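Local coordinates for protein dihydropteridine reductase (Dictyostelium discoideum, PDB 3ORF) that reduces quinonoid dihydropteridines to their tetrahydro forms with NADH or NADPH, as a homodimeric Rossmann-fold enzyme of the short-chain dehydrogenase/reductase family, at residues K40-S44 with K45-T49; K80-K84 with S85-D89; R230-N233 with G234-V237; T192-P196 with T197-Y201. One frame throughout, in Å; residues are numbered along the deposited sequence.

Contact 1 (K40-S44 with K45-T49); sequences KFFKS and KSWNT
With CG anti to the carbonyl carbon in Trp47 (chi1 -80°) and a similar first torsion in Phe42 (-84°), two aromatic side chains run side by side in the same direction, one from the last turn of helix 33-44 and the other from the chain just past its end. Their rings nevertheless stand almost perpendicular (87°), an edge-to-face pair with centroids 5.2 Å apart. Phe42 supplies the edge: its CD2 sits over the indole face, displaced toward the rim and 3.7 Å from Trp47 CD2. Phe221 of helix 213-225 meets both rings and extends the pair into a small aromatic cluster.

On another flank Lys45, bent at its second and fourth torsions, brings its amino end obliquely to the Phe41 ring, NZ 3.9 Å from CZ. Ser44 OG turns back to Phe41 O (3.0 Å). Thr49 CG2 packs 4.1 Å from Lys43 CB, while Thr49 OG1 bonds to the backbone N of Asp61.

The backbone does the capping. Phe42 O is gripped from opposite faces of its carbonyl plane by Lys45 N (2.9 Å) and Trp47 N (3.2 Å), and Ser46 N bonds to Lys43 O at 2.9 Å. Positive phi at Ser46 allows this turn, a Schellman motif that ends the helix of the beta-alpha-beta unit 24-28, 33-44, 48-53 in the Rossmann fold.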
loop_
_atom_site.group_PDB
_atom_site.type_symbol
_atom_site.label_atom_id
_atom_site.label_comp_id
_atom_site.label_asym_id
_atom_site.label_seq_id
_atom_site.Cartn_x
_atom_site.Cartn_y
_atom_site.Cartn_z
ATOM N N LYS A 40 -2.179 9.986 27.509
ATOM C CA LYS A 40 -2.534 10.901 28.583
ATOM C C LYS A 40 -3.998 10.677 28.990
ATOM O O LYS A 40 -4.298 10.548 30.183
ATOM C CB LYS A 40 -2.317 12.357 28.154
ATOM C CG LYS A 40 -1.967 13.331 29.238
ATOM C CD LYS A 40 -2.829 14.608 29.153
ATOM C CE LYS A 40 -2.120 15.802 28.514
ATOM N NZ LYS A 40 -2.588 17.162 29.087
ATOM N N PHE A 41 -4.901 10.641 28.005
ATOM C CA PHE A 41 -6.309 10.490 28.296
ATOM C C PHE A 41 -6.605 9.104 28.904
ATOM O O PHE A 41 -7.388 8.982 29.867
ATOM C CB PHE A 41 -7.162 10.692 27.017
ATOM C CG PHE A 41 -8.627 10.792 27.290
ATOM C CD1 PHE A 41 -9.244 12.044 27.427
ATOM C CD2 PHE A 41 -9.402 9.623 27.471
ATOM C CE1 PHE A 41 -10.678 12.123 27.724
ATOM C CE2 PHE A 41 -10.797 9.697 27.749
ATOM C CZ PHE A 41 -11.429 10.954 27.882
ATOM N N PHE A 42 -6.014 8.053 28.362
ATOM C CA PHE A 42 -6.300 6.750 28.986
ATOM C C PHE A 42 -5.814 6.664 30.413
ATOM O O PHE A 42 -6.538 6.180 31.277
ATOM C CB PHE A 42 -5.848 5.565 28.151
ATOM C CG PHE A 42 -6.871 5.173 27.079
ATOM C CD1 PHE A 42 -7.192 6.071 26.022
ATOM C CD2 PHE A 42 -7.492 3.937 27.116
ATOM C CE1 PHE A 42 -8.111 5.742 25.029
ATOM C CE2 PHE A 42 -8.433 3.565 26.094
ATOM C CZ PHE A 42 -8.774 4.492 25.068
ATOM N N LYS A 43 -4.610 7.185 30.635
ATOM C CA LYS A 43 -3.978 7.240 31.955
ATOM C C LYS A 43 -4.904 7.982 32.946
ATOM O O LYS A 43 -5.146 7.477 34.030
ATOM C CB LYS A 43 -2.574 7.830 31.849
ATOM C CG LYS A 43 -1.736 7.745 33.134
ATOM C CD LYS A 43 -0.370 8.350 32.905
ATOM C CE LYS A 43 0.398 8.594 34.219
ATOM N NZ LYS A 43 1.863 8.877 34.022
ATOM N N SER A 44 -5.537 9.083 32.522
ATOM C CA SER A 44 -6.526 9.768 33.381
ATOM C C SER A 44 -7.776 8.957 33.762
ATOM O O SER A 44 -8.430 9.242 34.744
ATOM C CB SER A 44 -6.909 11.130 32.789
ATOM O OG SER A 44 -8.014 11.040 31.925
ATOM N N LYS A 45 -8.119 7.943 32.989
ATOM C CA LYS A 45 -9.280 7.092 33.286
ATOM C C LYS A 45 -8.800 5.808 33.973
ATOM O O LYS A 45 -9.509 4.810 34.058
ATOM C CB LYS A 45 -10.049 6.813 31.973
ATOM C CG LYS A 45 -10.684 8.089 31.366
ATOM C CD LYS A 45 -11.980 8.471 32.117
ATOM C CE LYS A 45 -12.666 9.653 31.451
ATOM N NZ LYS A 45 -11.948 10.902 31.745
ATOM N N SER A 46 -7.556 5.850 34.447
ATOM C CA SER A 46 -6.946 4.759 35.196
ATOM C C SER A 46 -6.677 3.470 34.404
ATOM O O SER A 46 -6.659 2.412 34.995
ATOM C CB SER A 46 -7.730 4.477 36.509
ATOM O OG SER A 46 -7.889 5.682 37.273
ATOM N N TRP A 47 -6.466 3.550 33.078
ATOM C CA TRP A 47 -5.963 2.406 32.347
ATOM C C TRP A 47 -4.448 2.392 32.493
ATOM O O TRP A 47 -3.794 3.414 32.678
ATOM C CB TRP A 47 -6.351 2.477 30.849
ATOM C CG TRP A 47 -7.770 2.038 30.535
ATOM C CD1 TRP A 47 -8.887 2.381 31.181
ATOM C CD2 TRP A 47 -8.168 1.182 29.457
ATOM N NE1 TRP A 47 -9.988 1.775 30.624
ATOM C CE2 TRP A 47 -9.572 1.027 29.551
ATOM C CE3 TRP A 47 -7.467 0.501 28.464
ATOM C CZ2 TRP A 47 -10.313 0.230 28.659
ATOM C CZ3 TRP A 47 -8.180 -0.311 27.575
ATOM C CH2 TRP A 47 -9.605 -0.436 27.686
ATOM N N ASN A 48 -3.887 1.212 32.370
ATOM C CA ASN A 48 -2.480 1.058 32.273
ATOM C C ASN A 48 -2.130 1.323 30.772
ATOM O O ASN A 48 -2.795 0.803 29.840
ATOM C CB ASN A 48 -2.208 -0.362 32.707
ATOM C CG ASN A 48 -0.803 -0.588 33.121
ATOM O OD1 ASN A 48 -0.010 -1.113 32.343
ATOM N ND2 ASN A 48 -0.465 -0.209 34.360
ATOM N N THR A 49 -1.113 2.162 30.547
ATOM C CA THR A 49 -0.713 2.575 29.202
ATOM C C THR A 49 0.668 2.070 28.789
ATOM O O THR A 49 1.589 2.070 29.605
ATOM C CB THR A 49 -0.673 4.091 29.113
ATOM O OG1 THR A 49 0.267 4.598 30.080
ATOM C CG2 THR A 49 -2.048 4.662 29.357
#

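Contact 2 (K80-K84 with S85-D89); sequences KINSK and SIKVD
Ser85 N donates to Asn82 O over 2.6 Å, reaching it from above the carbonyl plane and closing a type I turn. Together with the positive phi of Ser85 (66°) and a longer bond outside it, this makes a Schellman motif, the C-terminal stop of helix 71-82 ahead of strand 88-93. That outer bond, from Ile86 N to Ile81 O, is weak at 3.5 Å, though nearly straight (168°). Ile81 O takes a second weak bond from Lys84 N. Within the last turn, Ser83 OG also donates to Lys80 O at 3.2 Å, again from above the carbonyl plane.

The apolar partner of the motif is Ile86, which crosses Ile81 at a slant. Its chi1 of 45° places CG1 between the backbone N and the carbonyl carbon, and this swings the ethyl branch back toward the helix, with CG1 3.4 Å from Ile81 O. The approach of the two methyl ends is implausibly short in the model, so their exact fit is doubtful. Ile81 also rests on Phe64 and Leu133, and Ile86 reaches Asn24 of strand 24-28. With an alanine at Ile86 both branches beyond CB are gone, and Ile81 would probably lose its apolar partner across the turn, leaving a gap between the helix end and Asn24 of strand 24-28.

On the polar flank Lys87, bent at its second torsion, returns toward the helix. Its NZ bonds to Lys132 O and lies 3.2 Å from Asn82 OD1.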
loop_
_atom_site.group_PDB
_atom_site.type_symbol
_atom_site.label_atom_id
_atom_site.label_comp_id
_atom_site.label_asym_id
_atom_site.label_seq_id
_atom_site.Cartn_x
_atom_site.Cartn_y
_atom_site.Cartn_z
ATOM N N LYS A 80 9.456 -8.825 24.265
ATOM C CA LYS A 80 9.637 -8.118 25.539
ATOM C C LYS A 80 8.354 -7.940 26.299
ATOM O O LYS A 80 8.317 -8.177 27.491
ATOM C CB LYS A 80 10.259 -6.735 25.354
ATOM C CG LYS A 80 11.749 -6.678 25.133
ATOM C CD LYS A 80 12.156 -5.224 24.855
ATOM C CE LYS A 80 13.580 -5.123 24.304
ATOM N NZ LYS A 80 13.858 -3.734 23.826
ATOM N N ILE A 81 7.305 -7.489 25.627
ATOM C CA ILE A 81 6.037 -7.181 26.285
ATOM C C ILE A 81 5.333 -8.466 26.769
ATOM O O ILE A 81 4.620 -8.498 27.804
ATOM C CB ILE A 81 5.112 -6.452 25.295
ATOM C CG1 ILE A 81 5.643 -5.033 25.002
ATOM C CG2 ILE A 81 3.699 -6.421 25.828
ATOM C CD1 ILE A 81 4.918 -4.302 23.935
ATOM N N ASN A 82 5.526 -9.505 25.965
ATOM C CA ASN A 82 5.006 -10.862 26.192
ATOM C C ASN A 82 5.631 -11.456 27.465
ATOM O O ASN A 82 4.910 -11.772 28.419
ATOM C CB ASN A 82 5.339 -11.738 24.970
ATOM C CG ASN A 82 4.251 -12.725 24.635
ATOM O OD1 ASN A 82 3.281 -12.400 23.938
ATOM N ND2 ASN A 82 4.414 -13.951 25.118
ATOM N N SER A 83 6.963 -11.570 27.481
ATOM C CA SER A 83 7.711 -12.002 28.686
ATOM C C SER A 83 7.454 -11.145 29.954
ATOM O O SER A 83 7.946 -11.476 31.000
ATOM C CB SER A 83 9.220 -12.079 28.387
ATOM O OG SER A 83 9.890 -10.819 28.543
ATOM N N LYS A 84 6.695 -10.049 29.842
ATOM C CA LYS A 84 6.251 -9.254 31.004
ATOM C C LYS A 84 4.806 -9.609 31.368
ATOM O O LYS A 84 4.193 -8.981 32.225
ATOM C CB LYS A 84 6.336 -7.748 30.686
ATOM C CG LYS A 84 7.694 -7.146 30.936
ATOM C CD LYS A 84 7.768 -5.727 30.416
ATOM C CE LYS A 84 8.429 -4.749 31.410
ATOM N NZ LYS A 84 9.778 -5.167 31.940
ATOM N N SER A 85 4.245 -10.581 30.655
ATOM C CA SER A 85 2.884 -11.055 30.889
ATOM C C SER A 85 1.689 -10.088 30.605
ATOM O O SER A 85 0.574 -10.308 31.092
ATOM C CB SER A 85 2.761 -11.671 32.298
ATOM O OG SER A 85 1.597 -12.461 32.388
ATOM N N ILE A 86 1.858 -9.065 29.800
ATOM C CA ILE A 86 0.681 -8.205 29.603
ATOM C C ILE A 86 -0.013 -8.489 28.268
ATOM O O ILE A 86 0.648 -8.806 27.264
ATOM C CB ILE A 86 0.999 -6.694 29.797
ATOM C CG1 ILE A 86 2.297 -6.300 29.072
ATOM C CG2 ILE A 86 1.184 -6.337 31.309
ATOM C CD1 ILE A 86 2.057 -5.862 27.605
ATOM N N LYS A 87 -1.333 -8.426 28.277
ATOM C CA LYS A 87 -2.116 -8.510 27.048
ATOM C C LYS A 87 -2.912 -7.233 26.980
ATOM O O LYS A 87 -3.071 -6.565 28.002
ATOM C CB LYS A 87 -3.060 -9.716 27.093
ATOM C CG LYS A 87 -2.352 -11.057 27.084
ATOM C CD LYS A 87 -1.454 -11.210 25.844
ATOM C CE LYS A 87 -1.044 -12.669 25.594
ATOM N NZ LYS A 87 0.200 -12.705 24.781
ATOM N N VAL A 88 -3.414 -6.852 25.819
ATOM C CA VAL A 88 -3.976 -5.518 25.772
ATOM C C VAL A 88 -5.395 -5.523 25.322
ATOM O O VAL A 88 -5.771 -6.342 24.488
ATOM C CB VAL A 88 -3.074 -4.455 25.012
ATOM C CG1 VAL A 88 -1.572 -4.551 25.427
ATOM C CG2 VAL A 88 -3.190 -4.516 23.557
ATOM N N ASP A 89 -6.192 -4.648 25.906
ATOM C CA ASP A 89 -7.612 -4.593 25.587
ATOM C C ASP A 89 -7.943 -3.659 24.396
ATOM O O ASP A 89 -9.018 -3.799 23.768
ATOM C CB ASP A 89 -8.364 -4.082 26.814
ATOM C CG ASP A 89 -8.227 -5.040 28.049
ATOM O OD1 ASP A 89 -7.419 -4.747 29.012
ATOM O OD2 ASP A 89 -8.852 -6.103 28.011
#

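Contact 3 (R230-N233 with G234-V237); sequences RPTN and GSLV
From Thr232 to Ser235 the backbone folds into a type II beta turn, with Gly234 in its third position at a phi of 93° and Ser235 N returning to Thr232 O at 2.9 Å. The turn is the entry to strand 236-242, which lies parallel to strand 184-190 in the Rossmann-type sheet. With this phi and psi a CB on Gly234 would collide with Asn233 O, which explains the glycine.

The serine reinforces the backbone bond. Its OG lies anti to the carbonyl carbon (chi1 -63°), beside its own N, and both donors therefore face the same acceptor: Ser235 OG reaches Thr232 O at 2.8 Å. Each comes in tilted from the carbonyl plane, by 20° for the hydroxyl and somewhat more for the amide. A buried hydroxyl is thus satisfied within the turn. Asn233, at the outer corner, directs OD1 to the backbone N of Ser185, tying the turn to the neighbouring strand, and Lys170 NZ from helix 156-172 takes up Gly234 O.

Next to the polar bend the packing is apolar. Pro231 and Val237 meet each other, and both touch Trp223 of helix 213-225. The proline ring also backs the serine, its CB 3.8 Å from Ser235 OG, and crosses the valine at about a right angle, with Pro231 CG 3.9 Å from Val237 CG2.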
loop_
_atom_site.group_PDB
_atom_site.type_symbol
_atom_site.label_atom_id
_atom_site.label_comp_id
_atom_site.label_asym_id
_atom_site.label_seq_id
_atom_site.Cartn_x
_atom_site.Cartn_y
_atom_site.Cartn_z
ATOM N N ARG A 230 -19.464 0.352 19.364
ATOM C CA ARG A 230 -18.526 0.074 18.282
ATOM C C ARG A 230 -19.135 0.012 16.886
ATOM O O ARG A 230 -20.169 -0.624 16.656
ATOM C CB ARG A 230 -17.766 -1.226 18.539
ATOM C CG ARG A 230 -16.632 -1.068 19.549
ATOM C CD ARG A 230 -16.088 -2.499 20.003
ATOM N NE ARG A 230 -15.249 -2.360 21.190
ATOM C CZ ARG A 230 -14.433 -3.303 21.702
ATOM N NH1 ARG A 230 -14.280 -4.494 21.170
ATOM N NH2 ARG A 230 -13.754 -3.038 22.784
ATOM N N PRO A 231 -18.507 0.699 15.913
ATOM C CA PRO A 231 -19.058 0.479 14.557
ATOM C C PRO A 231 -18.862 -0.971 14.109
ATOM O O PRO A 231 -18.057 -1.680 14.634
ATOM C CB PRO A 231 -18.178 1.375 13.657
ATOM C CG PRO A 231 -17.465 2.331 14.603
ATOM C CD PRO A 231 -17.422 1.681 15.953
ATOM N N THR A 232 -19.555 -1.372 13.062
ATOM C CA THR A 232 -19.263 -2.596 12.342
ATOM C C THR A 232 -17.765 -2.902 12.168
ATOM O O THR A 232 -16.965 -2.061 11.757
ATOM C CB THR A 232 -20.011 -2.605 10.926
ATOM O OG1 THR A 232 -21.399 -2.759 11.196
ATOM C CG2 THR A 232 -19.622 -3.799 10.082
ATOM N N ASN A 233 -17.438 -4.173 12.334
ATOM C CA ASN A 233 -16.055 -4.596 12.313
ATOM C C ASN A 233 -15.533 -4.303 10.903
ATOM O O ASN A 233 -16.172 -4.685 9.873
ATOM C CB ASN A 233 -16.014 -6.127 12.630
ATOM C CG ASN A 233 -14.602 -6.634 12.975
ATOM O OD1 ASN A 233 -13.630 -5.885 12.942
ATOM N ND2 ASN A 233 -14.485 -7.917 13.301
ATOM N N GLY A 234 -14.399 -3.622 10.837
ATOM C CA GLY A 234 -13.856 -3.235 9.560
ATOM C C GLY A 234 -14.237 -1.862 9.026
ATOM O O GLY A 234 -13.786 -1.531 7.910
ATOM N N SER A 235 -15.125 -1.117 9.697
ATOM C CA SER A 235 -15.494 0.238 9.183
ATOM C C SER A 235 -14.287 1.149 9.147
ATOM O O SER A 235 -13.426 1.170 10.085
ATOM C CB SER A 235 -16.473 0.917 10.135
ATOM O OG SER A 235 -17.644 0.124 10.161
ATOM N N LEU A 236 -14.249 1.981 8.131
ATOM C CA LEU A 236 -13.321 3.116 8.135
ATOM C C LEU A 236 -14.145 4.252 8.683
ATOM O O LEU A 236 -15.163 4.622 8.074
ATOM C CB LEU A 236 -12.941 3.431 6.675
ATOM C CG LEU A 236 -12.263 2.256 5.995
ATOM C CD1 LEU A 236 -11.811 2.625 4.540
ATOM C CD2 LEU A 236 -10.986 1.732 6.826
ATOM N N VAL A 237 -13.737 4.836 9.802
ATOM C CA VAL A 237 -14.549 5.866 10.408
ATOM C C VAL A 237 -13.976 7.278 10.140
ATOM O O VAL A 237 -12.950 7.691 10.758
ATOM C CB VAL A 237 -14.698 5.638 11.974
ATOM C CG1 VAL A 237 -15.769 6.607 12.590
ATOM C CG2 VAL A 237 -15.007 4.216 12.266
#

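Contact 4 (T192-P196 with T197-Y201); sequences TLDTP and TNRKY. With NAD (nicotinamide-adenine-dinucleotide), chain E.
Asn198 and Leu193 form the close, cofactor-facing half of this contact, whereas Asp194 and Arg199 pair on its more exposed side. Between them lies an N-cap: Thr195 OG1, held between its backbone N and carbonyl carbon (chi1 57°), accepts from Asn198 N at 3.0 Å and starts helix 196-201, while Thr195 O takes Arg199 N in the first helical turn.

On the inner side the amide of Asn198 is fixed by a practically straight bond (179°), ND2 to Leu193 O at 2.8 Å, with the acceptor in the amide plane. The methyl CG2 of Thr192 touches the same ND2 at 3.4 Å. So held, Asn198 ND2 lies 3.0 Å from N7N of the NAD carboxamide, and Leu193 N is modelled 2.8 Å from the same nitrogen. Thr195 CG2 lies against the phosphate oxygen O1N, so the cap residue also lines the cofactor pocket.

The outer side holds by charge. Arg199 grips Asp194 side-on, NE to OD1 at 3.0 Å and NH2 to OD2 at 2.9 Å, and its guanidinium has a second, cation-pi partner in Phe207. Replacing Asp194 with a leucine would probably leave the arginine without its countercharge and its end freer to swing. The fit is not flat: each carboxylate oxygen uses its syn lone pair, but the carboxylate and guanidinium planes stand 38° apart.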
loop_
_atom_site.group_PDB
_atom_site.type_symbol
_atom_site.label_atom_id
_atom_site.label_comp_id
_atom_site.label_asym_id
_atom_site.label_seq_id
_atom_site.Cartn_x
_atom_site.Cartn_y
_atom_site.Cartn_z
ATOM N N THR A 192 -9.032 16.635 9.252
ATOM C CA THR A 192 -7.913 17.400 9.805
ATOM C C THR A 192 -7.922 17.396 11.320
ATOM O O THR A 192 -8.863 17.928 11.978
ATOM C CB THR A 192 -7.950 18.926 9.386
ATOM O OG1 THR A 192 -8.456 19.058 8.054
ATOM C CG2 THR A 192 -6.540 19.536 9.489
ATOM N N LEU A 193 -6.894 16.761 11.845
ATOM C CA LEU A 193 -6.480 16.827 13.257
ATOM C C LEU A 193 -5.751 18.131 13.601
ATOM O O LEU A 193 -5.039 18.730 12.775
ATOM C CB LEU A 193 -5.460 15.692 13.583
ATOM C CG LEU A 193 -5.958 14.269 13.572
ATOM C CD1 LEU A 193 -4.947 13.339 14.284
ATOM C CD2 LEU A 193 -7.325 14.268 14.344
ATOM N N ASP A 194 -5.875 18.531 14.848
ATOM C CA ASP A 194 -5.146 19.690 15.335
ATOM C C ASP A 194 -3.858 19.186 15.956
ATOM O O ASP A 194 -3.842 18.802 17.129
ATOM C CB ASP A 194 -5.944 20.469 16.372
ATOM C CG ASP A 194 -5.287 21.803 16.747
ATOM O OD1 ASP A 194 -4.131 22.052 16.378
ATOM O OD2 ASP A 194 -5.883 22.599 17.466
ATOM N N THR A 195 -2.817 19.165 15.137
ATOM C CA THR A 195 -1.498 18.612 15.466
ATOM C C THR A 195 -0.461 19.674 15.043
ATOM O O THR A 195 -0.725 20.470 14.144
ATOM C CB THR A 195 -1.154 17.384 14.574
ATOM O OG1 THR A 195 -1.230 17.784 13.190
ATOM C CG2 THR A 195 -2.138 16.161 14.796
ATOM N N PRO A 196 0.734 19.675 15.670
ATOM C CA PRO A 196 1.850 20.574 15.207
ATOM C C PRO A 196 2.109 20.405 13.662
ATOM O O PRO A 196 2.390 21.363 12.971
ATOM C CB PRO A 196 3.079 20.076 16.008
ATOM C CG PRO A 196 2.509 19.376 17.264
ATOM C CD PRO A 196 1.124 18.810 16.819
ATOM N N THR A 197 1.929 19.221 13.113
ATOM C CA THR A 197 2.117 19.069 11.694
ATOM C C THR A 197 1.127 19.935 10.920
ATOM O O THR A 197 1.528 20.657 9.959
ATOM C CB THR A 197 2.192 17.581 11.269
ATOM O OG1 THR A 197 3.301 17.007 11.979
ATOM C CG2 THR A 197 2.464 17.411 9.726
ATOM N N ASN A 198 -0.148 19.898 11.296
ATOM C CA ASN A 198 -1.071 20.720 10.560
ATOM C C ASN A 198 -0.916 22.180 10.852
ATOM O O ASN A 198 -1.087 22.979 9.961
ATOM C CB ASN A 198 -2.524 20.251 10.632
ATOM C CG ASN A 198 -2.749 18.934 9.882
ATOM O OD1 ASN A 198 -2.109 18.675 8.838
ATOM N ND2 ASN A 198 -3.622 18.071 10.422
ATOM N N ARG A 199 -0.516 22.537 12.068
ATOM C CA ARG A 199 -0.276 23.922 12.345
ATOM C C ARG A 199 0.826 24.488 11.464
ATOM O O ARG A 199 0.748 25.673 11.062
ATOM C CB ARG A 199 -0.041 24.180 13.837
ATOM C CG ARG A 199 -1.416 24.023 14.607
ATOM C CD ARG A 199 -1.566 24.955 15.714
ATOM N NE ARG A 199 -2.717 24.640 16.557
ATOM C CZ ARG A 199 -3.602 25.535 16.969
ATOM N NH1 ARG A 199 -3.493 26.817 16.577
ATOM N NH2 ARG A 199 -4.619 25.153 17.723
ATOM N N LYS A 200 1.795 23.649 11.108
ATOM C CA LYS A 200 2.911 24.065 10.334
ATOM C C LYS A 200 2.527 24.252 8.846
ATOM O O LYS A 200 2.990 25.152 8.162
ATOM C CB LYS A 200 4.035 23.038 10.505
ATOM C CG LYS A 200 5.080 23.050 9.412
ATOM C CD LYS A 200 6.314 22.171 9.810
ATOM C CE LYS A 200 5.987 20.689 9.934
ATOM N NZ LYS A 200 7.186 19.830 10.289
ATOM N N TYR A 201 1.678 23.380 8.335
ATOM C CA TYR A 201 1.431 23.346 6.892
ATOM C C TYR A 201 0.198 24.115 6.494
ATOM O O TYR A 201 0.025 24.452 5.312
ATOM C CB TYR A 201 1.276 21.912 6.452
ATOM C CG TYR A 201 2.558 21.159 6.456
ATOM C CD1 TYR A 201 3.753 21.770 6.025
ATOM C CD2 TYR A 201 2.613 19.814 6.836
ATOM C CE1 TYR A 201 4.967 21.059 5.968
ATOM C CE2 TYR A 201 3.889 19.075 6.776
ATOM C CZ TYR A 201 5.024 19.712 6.342
ATOM O OH TYR A 201 6.245 19.063 6.262
HETATM P PA NAD E . 3.548 12.857 14.736
HETATM O O1A NAD E . 4.609 13.023 13.709
HETATM O O2A NAD E . 3.525 13.708 15.958
HETATM O O5B NAD E . 3.740 11.345 15.350
HETATM C C5B NAD E . 3.898 10.155 14.669
HETATM C C4B NAD E . 4.688 9.231 15.613
HETATM O O4B NAD E . 4.891 7.987 14.879
HETATM C C3B NAD E . 6.108 9.814 15.838
HETATM O O3B NAD E . 6.474 9.596 17.181
HETATM C C2B NAD E . 7.026 8.895 15.056
HETATM O O2B NAD E . 8.290 8.728 15.720
HETATM C C1B NAD E . 6.234 7.573 15.120
HETATM N N9A NAD E . 6.507 6.623 14.006
HETATM C C8A NAD E . 6.699 6.977 12.709
HETATM N N7A NAD E . 6.853 5.840 12.013
HETATM C C5A NAD E . 6.799 4.768 12.862
HETATM C C6A NAD E . 6.902 3.349 12.720
HETATM N N6A NAD E . 7.194 2.778 11.525
HETATM N N1A NAD E . 6.759 2.550 13.816
HETATM C C2A NAD E . 6.549 3.093 15.009
HETATM N N3A NAD E . 6.446 4.429 15.167
HETATM C C4A NAD E . 6.591 5.288 14.134
HETATM O O3 NAD E . 2.197 12.866 13.926
HETATM P PN NAD E . 0.757 13.112 14.402
HETATM O O1N NAD E . 0.504 14.535 14.007
HETATM O O2N NAD E . 0.474 12.556 15.790
HETATM O O5D NAD E . -0.148 12.214 13.399
HETATM C C5D NAD E . -0.655 10.923 13.760
HETATM C C4D NAD E . -1.283 10.230 12.534
HETATM O O4D NAD E . -2.122 11.174 11.815
HETATM C C3D NAD E . -0.317 9.677 11.479
HETATM O O3D NAD E . -0.717 8.280 11.252
HETATM C C2D NAD E . -0.595 10.511 10.221
HETATM O O2D NAD E . -0.329 9.664 9.092
HETATM C C1D NAD E . -2.115 10.681 10.439
HETATM N N1N NAD E . -3.179 11.431 9.628
HETATM C C2N NAD E . -3.450 12.868 9.721
HETATM C C3N NAD E . -4.503 13.404 8.901
HETATM C C7N NAD E . -4.920 14.901 8.897
HETATM O O7N NAD E . -5.133 15.479 7.815
HETATM N N7N NAD E . -5.089 15.440 10.123
HETATM C C4N NAD E . -5.263 12.554 8.061
HETATM C C5N NAD E . -5.008 11.178 8.013
HETATM C C6N NAD E . -3.989 10.637 8.779
#

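Contacts 1 and 2 are variations on one principle: each ends a helix with a Schellman motif and hands the chain to a parallel strand of the same sheet. They touch, Trp47 CZ3 lying 3.9 Å from Asp89 CB. Contact 1 is partly buried, with an aromatic pair; contact 2 is a surface contact whose outer Schellman bond is weak. Contact 3, the most buried, enters that sheet through a beta turn instead, and several of its polar atoms bond within the turn or to the neighbouring strand and helix. Contact 4, partly buried, begins a helix rather than ending one. It alone meets NAD directly, and it alone carries a salt bridge across its segments.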